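Predicted metal-dependent hydrolase of the TIM-barrel fold (Lactobacillus casei, PDB 2QPX) is of unknown function but carries a two-zinc site in a TIM-barrel fold and is probably a metal-dependent hydrolase of the amidohydrolase family. Local coordinates at residues P13-H18 / F95-I100; R88-F93 / E324-A329. One frame throughout, in Å; residues are numbered along the deposited sequence.

From the N terminus the chain enters strand 14-19, whose residues 13-18 form one half of contact 1, and then passes through a largely strandless excursion, about half of it helical, to helix 79-92. Residues 88-93, at the C-terminal end of that helix, belong to contact 2; directly after it, residues 95-100 close the first loop by pairing with 13-18. Contact 2 closes only some 230 residues later, when helix 323-342 brings residues 324-329 against the earlier helix, so the two contacts cross rather than nest. Contact 1 joins neighbouring parallel strands of the barrel; contact 2 joins two helices outside them. They meet where Asp16 and Phe95 pack against Tyr326.

Contact 1 (P13-H18 / F95-I100); sequences PLLDHH and FKELLI. With ZN (zinc ion), chain B.
Phe95 and Leu14 pair at the start of two neighbouring parallel strands, and the Phe95 side chain can be followed along its contacts. From CB, CG stands beside the backbone N and anti to the carbonyl carbon (chi1 -77°), which carries the ring alongside Asp16. Leu14 CD1 sits over the middle of one ring face in a CH-pi contact, 4.1 Å from the centroid, with CE1 and CD1 of Phe95 its nearest ring atoms. Along one border CD2 faces Asp16 CB, and CE2 meets Asp16 OD2 at 3.4 Å, in the plane of the ring. The CZ tip reaches Tyr326 O of helix 323-342.

Between the backbones, Lys96 N donates to Leu14 O (2.8 Å), Asp16 N to Glu97 O (3.0 Å) and Leu99 N to Asp16 O (2.9 Å), while a beta bulge shifts the register between Leu14 and Leu15. Leu15 rests on Glu97 and Leu99 across the other face. Beyond the paired stretch, His18 NE2 binds zinc at 2.1 Å, together with His20, Asp318, the carboxylated Lys167 and a water, and Gln226 holds His18 ND1. The carboxylate of Asp16, whose OD2 is hydrogen-bonded to Ser317 OG, thus lies against an aromatic C-H edge, which is likely to be electrostatically favourable.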
ATOM      1  N   PRO A  13     -14.096  24.689 -14.092  1.00 17.99           N
ATOM      2  CA  PRO A  13     -13.864  23.992 -15.359  1.00 19.31           C
ATOM      3  C   PRO A  13     -12.833  22.855 -15.251  1.00 17.01           C
ATOM      4  O   PRO A  13     -11.996  22.839 -14.344  1.00 17.75           O
ATOM      5  CB  PRO A  13     -13.340  25.089 -16.270  1.00 22.60           C
ATOM      6  CG  PRO A  13     -12.975  26.190 -15.398  1.00 22.42           C
ATOM      7  CD  PRO A  13     -13.590  26.079 -14.113  1.00 18.02           C
ATOM      8  N   LEU A  14     -12.935  21.921 -16.184  1.00 16.75           N
ATOM      9  CA  LEU A  14     -12.006  20.763 -16.244  1.00 15.35           C
ATOM     10  C   LEU A  14     -11.273  20.758 -17.546  1.00 17.55           C
ATOM     11  O   LEU A  14     -11.892  20.840 -18.610  1.00 17.42           O
ATOM     12  CB  LEU A  14     -12.787  19.434 -16.103  1.00 15.48           C
ATOM     13  CG  LEU A  14     -13.556  19.224 -14.796  1.00 16.92           C
ATOM     14  CD1 LEU A  14     -14.505  18.021 -14.924  1.00 18.02           C
ATOM     15  CD2 LEU A  14     -12.596  19.076 -13.576  1.00 17.65           C
ATOM     16  N   LEU A  15      -9.948  20.621 -17.468  1.00 15.93           N
ATOM     17  CA  LEU A  15      -9.130  20.356 -18.651  1.00 16.48           C
ATOM     18  C   LEU A  15      -8.735  18.891 -18.509  1.00 16.11           C
ATOM     19  O   LEU A  15      -7.950  18.550 -17.621  1.00 16.07           O
ATOM     20  CB  LEU A  15      -7.912  21.273 -18.711  1.00 16.66           C
ATOM     21  CG  LEU A  15      -7.210  21.393 -20.067  1.00 15.98           C
ATOM     22  CD1 LEU A  15      -6.035  22.412 -20.020  1.00 17.39           C
ATOM     23  CD2 LEU A  15      -6.732  20.009 -20.670  1.00 17.53           C
ATOM     24  N   ASP A  16      -9.320  18.048 -19.354  1.00 15.52           N
ATOM     25  CA  ASP A  16      -9.087  16.602 -19.254  1.00 15.19           C
ATOM     26  C   ASP A  16      -7.810  16.309 -20.041  1.00 13.88           C
ATOM     27  O   ASP A  16      -7.840  16.129 -21.261  1.00 14.66           O
ATOM     28  CB  ASP A  16     -10.265  15.814 -19.828  1.00 15.13           C
ATOM     29  CG  ASP A  16     -10.287  14.355 -19.393  1.00 13.91           C
ATOM     30  OD1 ASP A  16      -9.226  13.838 -18.956  1.00 15.72           O
ATOM     31  OD2 ASP A  16     -11.381  13.733 -19.557  1.00 15.28           O
ATOM     32  N   HIS A  17      -6.696  16.228 -19.309  1.00 13.31           N
ATOM     33  CA  HIS A  17      -5.372  16.214 -19.966  1.00 13.16           C
ATOM     34  C   HIS A  17      -4.990  14.858 -20.569  1.00 13.08           C
ATOM     35  O   HIS A  17      -4.005  14.790 -21.311  1.00 13.73           O
ATOM     36  CB  HIS A  17      -4.260  16.757 -19.045  1.00 14.61           C
ATOM     37  CG  HIS A  17      -3.684  15.705 -18.183  1.00 13.94           C
ATOM     38  ND1 HIS A  17      -2.486  15.088 -18.478  1.00 13.12           N
ATOM     39  CD2 HIS A  17      -4.193  15.078 -17.088  1.00 15.04           C
ATOM     40  CE1 HIS A  17      -2.308  14.096 -17.620  1.00 15.05           C
ATOM     41  NE2 HIS A  17      -3.313  14.073 -16.753  1.00 15.77           N
ATOM     42  N   HIS A  18      -5.738  13.807 -20.245  1.00 13.98           N
ATOM     43  CA  HIS A  18      -5.505  12.506 -20.818  1.00 13.06           C
ATOM     44  C   HIS A  18      -6.802  11.725 -20.926  1.00 13.18           C
ATOM     45  O   HIS A  18      -7.354  11.288 -19.904  1.00 13.40           O
ATOM     46  CB  HIS A  18      -4.494  11.699 -20.000  1.00 13.90           C
ATOM     47  CG  HIS A  18      -4.319  10.320 -20.543  1.00 13.92           C
ATOM     48  ND1 HIS A  18      -3.495  10.035 -21.611  1.00 15.11           N
ATOM     49  CD2 HIS A  18      -4.927   9.162 -20.213  1.00 15.64           C
ATOM     50  CE1 HIS A  18      -3.583   8.742 -21.896  1.00 15.34           C
ATOM     51  NE2 HIS A  18      -4.463   8.193 -21.078  1.00 15.25           N
ATOM     52  N   PHE A  95     -16.540  20.445 -18.456  1.00 15.85           N
ATOM     53  CA  PHE A  95     -15.363  20.150 -19.272  1.00 16.18           C
ATOM     54  C   PHE A  95     -15.136  21.289 -20.260  1.00 16.29           C
ATOM     55  O   PHE A  95     -16.075  21.753 -20.911  1.00 17.90           O
ATOM     56  CB  PHE A  95     -15.544  18.858 -20.057  1.00 15.36           C
ATOM     57  CG  PHE A  95     -15.386  17.573 -19.268  1.00 15.50           C
ATOM     58  CD1 PHE A  95     -16.431  17.056 -18.516  1.00 15.16           C
ATOM     59  CD2 PHE A  95     -14.202  16.839 -19.318  1.00 15.78           C
ATOM     60  CE1 PHE A  95     -16.336  15.841 -17.879  1.00 15.17           C
ATOM     61  CE2 PHE A  95     -14.115  15.616 -18.673  1.00 15.78           C
ATOM     62  CZ  PHE A  95     -15.146  15.129 -17.937  1.00 14.34           C
ATOM     63  N   LYS A  96     -13.895  21.727 -20.388  1.00 16.68           N
ATOM     64  CA  LYS A  96     -13.554  22.783 -21.356  1.00 17.46           C
ATOM     65  C   LYS A  96     -12.570  22.377 -22.439  1.00 18.26           C
ATOM     66  O   LYS A  96     -12.446  23.069 -23.438  1.00 16.87           O
ATOM     67  CB  LYS A  96     -13.056  24.041 -20.639  1.00 18.84           C
ATOM     68  CG  LYS A  96     -14.121  24.706 -19.755  1.00 20.08           C
ATOM     69  CD  LYS A  96     -15.337  25.178 -20.527  1.00 23.02           C
ATOM     70  CE  LYS A  96     -16.337  25.808 -19.545  1.00 25.66           C
ATOM     71  NZ  LYS A  96     -17.496  26.342 -20.286  1.00 29.34           N
ATOM     72  N   GLU A  97     -11.861  21.257 -22.279  1.00 16.39           N
ATOM     73  CA  GLU A  97     -10.949  20.768 -23.327  1.00 15.30           C
ATOM     74  C   GLU A  97     -10.647  19.302 -23.061  1.00 14.30           C
ATOM     75  O   GLU A  97     -10.569  18.918 -21.904  1.00 16.22           O
ATOM     76  CB  GLU A  97      -9.659  21.585 -23.377  1.00 15.24           C
ATOM     77  CG  GLU A  97      -8.815  21.311 -24.613  1.00 16.99           C
ATOM     78  CD  GLU A  97      -7.546  22.083 -24.683  1.00 17.34           C
ATOM     79  OE1 GLU A  97      -7.000  22.423 -23.617  1.00 19.60           O
ATOM     80  OE2 GLU A  97      -7.103  22.338 -25.836  1.00 20.05           O
ATOM     81  N   LEU A  98     -10.466  18.532 -24.134  1.00 14.93           N
ATOM     82  CA  LEU A  98      -9.996  17.160 -24.079  1.00 15.34           C
ATOM     83  C   LEU A  98      -8.682  17.036 -24.807  1.00 14.90           C
ATOM     84  O   LEU A  98      -8.563  17.481 -25.944  1.00 15.98           O
ATOM     85  CB  LEU A  98     -10.989  16.230 -24.747  1.00 14.16           C
ATOM     86  CG  LEU A  98     -12.460  16.280 -24.256  1.00 13.20           C
ATOM     87  CD1 LEU A  98     -13.278  15.207 -25.023  1.00 15.18           C
ATOM     88  CD2 LEU A  98     -12.630  16.250 -22.735  1.00 15.58           C
ATOM     89  N   LEU A  99      -7.700  16.388 -24.170  1.00 14.57           N
ATOM     90  CA  LEU A  99      -6.466  16.002 -24.849  1.00 15.02           C
ATOM     91  C   LEU A  99      -6.490  14.478 -25.005  1.00 13.37           C
ATOM     92  O   LEU A  99      -6.375  13.745 -24.023  1.00 14.57           O
ATOM     93  CB  LEU A  99      -5.226  16.472 -24.080  1.00 15.39           C
ATOM     94  CG  LEU A  99      -5.226  17.909 -23.543  1.00 16.37           C
ATOM     95  CD1 LEU A  99      -3.875  18.275 -22.895  1.00 16.62           C
ATOM     96  CD2 LEU A  99      -5.590  18.885 -24.652  1.00 17.81           C
ATOM     97  N   ILE A 100      -6.662  14.017 -26.239  1.00 14.53           N
ATOM     98  CA  ILE A 100      -6.882  12.619 -26.561  1.00 13.28           C
ATOM     99  C   ILE A 100      -5.571  11.956 -27.031  1.00 13.78           C
ATOM    100  O   ILE A 100      -4.909  12.413 -27.972  1.00 14.43           O
ATOM    101  CB  ILE A 100      -7.944  12.428 -27.642  1.00 14.22           C
ATOM    102  CG1 ILE A 100      -9.337  12.766 -27.042  1.00 16.19           C
ATOM    103  CG2 ILE A 100      -7.893  11.019 -28.239  1.00 15.75           C
ATOM    104  CD1 ILE A 100     -10.526  12.649 -27.980  1.00 16.40           C
TER
HETATM  105 ZN    ZN B 376      -5.199   6.232 -21.300  0.70 14.91          ZN
HETATM  106  O   HOH W   1      -5.186   4.412 -20.312  1.00 29.42           O

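Contact 2 (R88-F93 / E324-A329); sequences RIFGHF and EMYGLA
Phe90 and Tyr326 form the aromatic part of this helix-helix contact. CE1 and CZ of Phe90 come down over one face of the Tyr326 ring near the root of the side chain, with Phe90 CZ 3.5 Å from Tyr326 CG and Phe90 CE1 equally close to Tyr326 CD2. The planes are inclined at 55° and the centroids lie 4.9 Å apart, an oblique pairing. Phe90 also meets Phe95 edge-to-face, and the Tyr326 hydroxyl is hydrogen-bonded to the backbone oxygen of the zinc ligand His20. With an alanine at Tyr326, CE1 and CZ of Phe90 would probably lose the ring face they rest on, and His20 O its hydrogen bond to the hydroxyl.

Packing of side chains on the backbone centres on Gly327. Ile89 directs its CG2 branch, anti to the backbone N, at Gly327 CA (3.8 Å), whereas Ile89 CD1 comes within 4.2 Å of Glu324 N. The lack of a side chain at Gly327 leaves room for Ile89 CG2 and the Phe93 ring to come close to its backbone.

A third kind of contact sets a carbonyl over a ring. Gly327 O lies above one face of Phe93, displaced toward its rim and 3.6 Å from Phe93 CZ, while His92 CD2 covers the opposite face. The ring is thus sandwiched between His92 and the backbone of helix 323-342.

No hydrogen bond crosses between the segments; the carboxylate of Glu324 instead turns to Tyr85 and Arg30. The two helical segments run nearly parallel, their axes inclined at 18° and 9.3 Å apart at their closest approach, an arrangement characteristic of the helices that surround the strands of a TIM barrel.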
ATOM      1  N   ARG A  88     -24.850  17.490 -23.008  1.00 18.10           N
ATOM      2  CA  ARG A  88     -25.455  17.520 -21.665  1.00 18.74           C
ATOM      3  C   ARG A  88     -24.468  17.090 -20.584  1.00 17.18           C
ATOM      4  O   ARG A  88     -24.335  17.749 -19.561  1.00 19.24           O
ATOM      5  CB  ARG A  88     -26.650  16.576 -21.584  1.00 19.94           C
ATOM      6  CG  ARG A  88     -27.883  17.019 -22.258  1.00 21.56           C
ATOM      7  CD  ARG A  88     -28.996  15.990 -22.039  1.00 22.02           C
ATOM      8  NE  ARG A  88     -30.202  16.445 -22.679  1.00 23.95           N
ATOM      9  CZ  ARG A  88     -31.343  15.788 -22.653  1.00 24.38           C
ATOM     10  NH1 ARG A  88     -31.469  14.646 -21.998  1.00 24.39           N
ATOM     11  NH2 ARG A  88     -32.386  16.317 -23.276  1.00 26.00           N
ATOM     12  N   ILE A  89     -23.711  16.029 -20.869  1.00 16.96           N
ATOM     13  CA  ILE A  89     -22.783  15.479 -19.877  1.00 17.13           C
ATOM     14  C   ILE A  89     -21.545  16.340 -19.757  1.00 17.35           C
ATOM     15  O   ILE A  89     -21.168  16.736 -18.660  1.00 16.88           O
ATOM     16  CB  ILE A  89     -22.457  14.007 -20.176  1.00 15.91           C
ATOM     17  CG1 ILE A  89     -23.711  13.161 -19.997  1.00 16.89           C
ATOM     18  CG2 ILE A  89     -21.265  13.469 -19.291  1.00 16.88           C
ATOM     19  CD1 ILE A  89     -23.611  11.711 -20.474  1.00 19.54           C
ATOM     20  N   PHE A  90     -20.875  16.617 -20.877  1.00 17.59           N
ATOM     21  CA  PHE A  90     -19.671  17.450 -20.825  1.00 16.27           C
ATOM     22  C   PHE A  90     -19.979  18.820 -20.240  1.00 16.44           C
ATOM     23  O   PHE A  90     -19.198  19.360 -19.461  1.00 17.63           O
ATOM     24  CB  PHE A  90     -18.975  17.534 -22.179  1.00 16.78           C
ATOM     25  CG  PHE A  90     -18.248  16.249 -22.559  1.00 14.54           C
ATOM     26  CD1 PHE A  90     -16.971  16.014 -22.106  1.00 15.42           C
ATOM     27  CD2 PHE A  90     -18.845  15.276 -23.380  1.00 15.74           C
ATOM     28  CE1 PHE A  90     -16.320  14.831 -22.429  1.00 15.22           C
ATOM     29  CE2 PHE A  90     -18.172  14.090 -23.733  1.00 15.84           C
ATOM     30  CZ  PHE A  90     -16.886  13.880 -23.232  1.00 15.70           C
ATOM     31  N   GLY A  91     -21.141  19.399 -20.610  1.00 18.11           N
ATOM     32  CA  GLY A  91     -21.537  20.707 -20.099  1.00 19.03           C
ATOM     33  C   GLY A  91     -21.861  20.669 -18.626  1.00 17.94           C
ATOM     34  O   GLY A  91     -21.493  21.583 -17.901  1.00 18.98           O
ATOM     35  N   HIS A  92     -22.531  19.615 -18.150  1.00 18.39           N
ATOM     36  CA  HIS A  92     -22.911  19.544 -16.744  1.00 18.70           C
ATOM     37  C   HIS A  92     -21.689  19.647 -15.824  1.00 19.70           C
ATOM     38  O   HIS A  92     -21.711  20.339 -14.794  1.00 19.15           O
ATOM     39  CB  HIS A  92     -23.716  18.266 -16.469  1.00 18.23           C
ATOM     40  CG  HIS A  92     -24.066  18.079 -15.028  1.00 21.86           C
ATOM     41  ND1 HIS A  92     -25.203  18.624 -14.460  1.00 26.19           N
ATOM     42  CD2 HIS A  92     -23.423  17.424 -14.037  1.00 21.64           C
ATOM     43  CE1 HIS A  92     -25.230  18.319 -13.174  1.00 27.33           C
ATOM     44  NE2 HIS A  92     -24.154  17.601 -12.887  1.00 25.36           N
ATOM     45  N   PHE A  93     -20.620  18.943 -16.213  1.00 18.30           N
ATOM     46  CA  PHE A  93     -19.409  18.874 -15.394  1.00 16.93           C
ATOM     47  C   PHE A  93     -18.402  19.990 -15.698  1.00 16.71           C
ATOM     48  O   PHE A  93     -17.377  20.081 -15.054  1.00 18.59           O
ATOM     49  CB  PHE A  93     -18.788  17.500 -15.530  1.00 17.74           C
ATOM     50  CG  PHE A  93     -19.648  16.425 -14.941  1.00 17.46           C
ATOM     51  CD1 PHE A  93     -19.776  16.326 -13.548  1.00 18.28           C
ATOM     52  CD2 PHE A  93     -20.408  15.581 -15.735  1.00 17.48           C
ATOM     53  CE1 PHE A  93     -20.612  15.358 -12.988  1.00 18.99           C
ATOM     54  CE2 PHE A  93     -21.230  14.618 -15.191  1.00 18.58           C
ATOM     55  CZ  PHE A  93     -21.330  14.502 -13.792  1.00 19.29           C
ATOM     56  N   GLU A 324     -20.604   8.786 -20.562  1.00 15.43           N
ATOM     57  CA  GLU A 324     -20.766   8.358 -19.157  1.00 16.63           C
ATOM     58  C   GLU A 324     -19.438   8.135 -18.446  1.00 17.15           C
ATOM     59  O   GLU A 324     -19.343   8.372 -17.239  1.00 16.74           O
ATOM     60  CB  GLU A 324     -21.577   7.067 -19.043  1.00 17.73           C
ATOM     61  CG  GLU A 324     -23.024   7.185 -19.443  1.00 17.27           C
ATOM     62  CD  GLU A 324     -23.318   6.986 -20.937  1.00 18.73           C
ATOM     63  OE1 GLU A 324     -22.425   7.091 -21.789  1.00 18.51           O
ATOM     64  OE2 GLU A 324     -24.517   6.816 -21.265  1.00 19.99           O
HETATM   65  N   MSE A 325     -18.440   7.622 -19.161  1.00 14.71           N
HETATM   66  CA  MSE A 325     -17.183   7.337 -18.508  1.00 16.04           C
HETATM   67  C   MSE A 325     -16.482   8.650 -18.180  1.00 15.64           C
HETATM   68  O   MSE A 325     -15.830   8.762 -17.143  1.00 15.90           O
HETATM   69  CB  MSE A 325     -16.306   6.432 -19.363  1.00 15.28           C
HETATM   70  CG  MSE A 325     -14.987   5.991 -18.708  1.00 15.78           C
HETATM   71 SE   MSE A 325     -14.106   4.610 -19.703  0.80 16.44          SE
HETATM   72  CE  MSE A 325     -12.517   4.406 -18.553  1.00 17.64           C
ATOM     73  N   TYR A 326     -16.579   9.639 -19.088  1.00 14.09           N
ATOM     74  CA  TYR A 326     -16.078  10.957 -18.779  1.00 13.64           C
ATOM     75  C   TYR A 326     -16.815  11.581 -17.576  1.00 14.55           C
ATOM     76  O   TYR A 326     -16.188  12.138 -16.633  1.00 15.37           O
ATOM     77  CB  TYR A 326     -16.267  11.882 -19.988  1.00 13.54           C
ATOM     78  CG  TYR A 326     -15.223  11.707 -21.100  1.00 14.36           C
ATOM     79  CD1 TYR A 326     -15.381  10.788 -22.120  1.00 14.05           C
ATOM     80  CD2 TYR A 326     -14.051  12.474 -21.089  1.00 13.99           C
ATOM     81  CE1 TYR A 326     -14.420  10.655 -23.106  1.00 15.59           C
ATOM     82  CE2 TYR A 326     -13.091  12.360 -22.081  1.00 13.86           C
ATOM     83  CZ  TYR A 326     -13.292  11.466 -23.088  1.00 13.98           C
ATOM     84  OH  TYR A 326     -12.323  11.393 -24.053  1.00 14.70           O
ATOM     85  N   GLY A 327     -18.144  11.529 -17.626  1.00 15.53           N
ATOM     86  CA  GLY A 327     -18.959  12.100 -16.556  1.00 16.30           C
ATOM     87  C   GLY A 327     -18.690  11.491 -15.196  1.00 16.05           C
ATOM     88  O   GLY A 327     -18.636  12.221 -14.191  1.00 16.68           O
ATOM     89  N   LEU A 328     -18.578  10.168 -15.145  1.00 16.10           N
ATOM     90  CA  LEU A 328     -18.353   9.510 -13.846  1.00 15.50           C
ATOM     91  C   LEU A 328     -17.018   9.917 -13.219  1.00 15.28           C
ATOM     92  O   LEU A 328     -16.930  10.190 -12.026  1.00 15.33           O
ATOM     93  CB  LEU A 328     -18.480   7.994 -13.920  1.00 17.35           C
ATOM     94  CG  LEU A 328     -18.435   7.235 -12.584  1.00 17.45           C
ATOM     95  CD1 LEU A 328     -19.518   7.718 -11.676  1.00 20.17           C
ATOM     96  CD2 LEU A 328     -18.563   5.720 -12.829  1.00 18.65           C
ATOM     97  N   ALA A 329     -15.990  10.045 -14.056  1.00 15.38           N
ATOM     98  CA  ALA A 329     -14.689  10.502 -13.598  1.00 15.59           C
ATOM     99  C   ALA A 329     -14.814  11.874 -13.004  1.00 14.29           C
ATOM    100  O   ALA A 329     -14.289  12.155 -11.921  1.00 14.95           O
ATOM    101  CB  ALA A 329     -13.640  10.507 -14.778  1.00 16.01           C
TER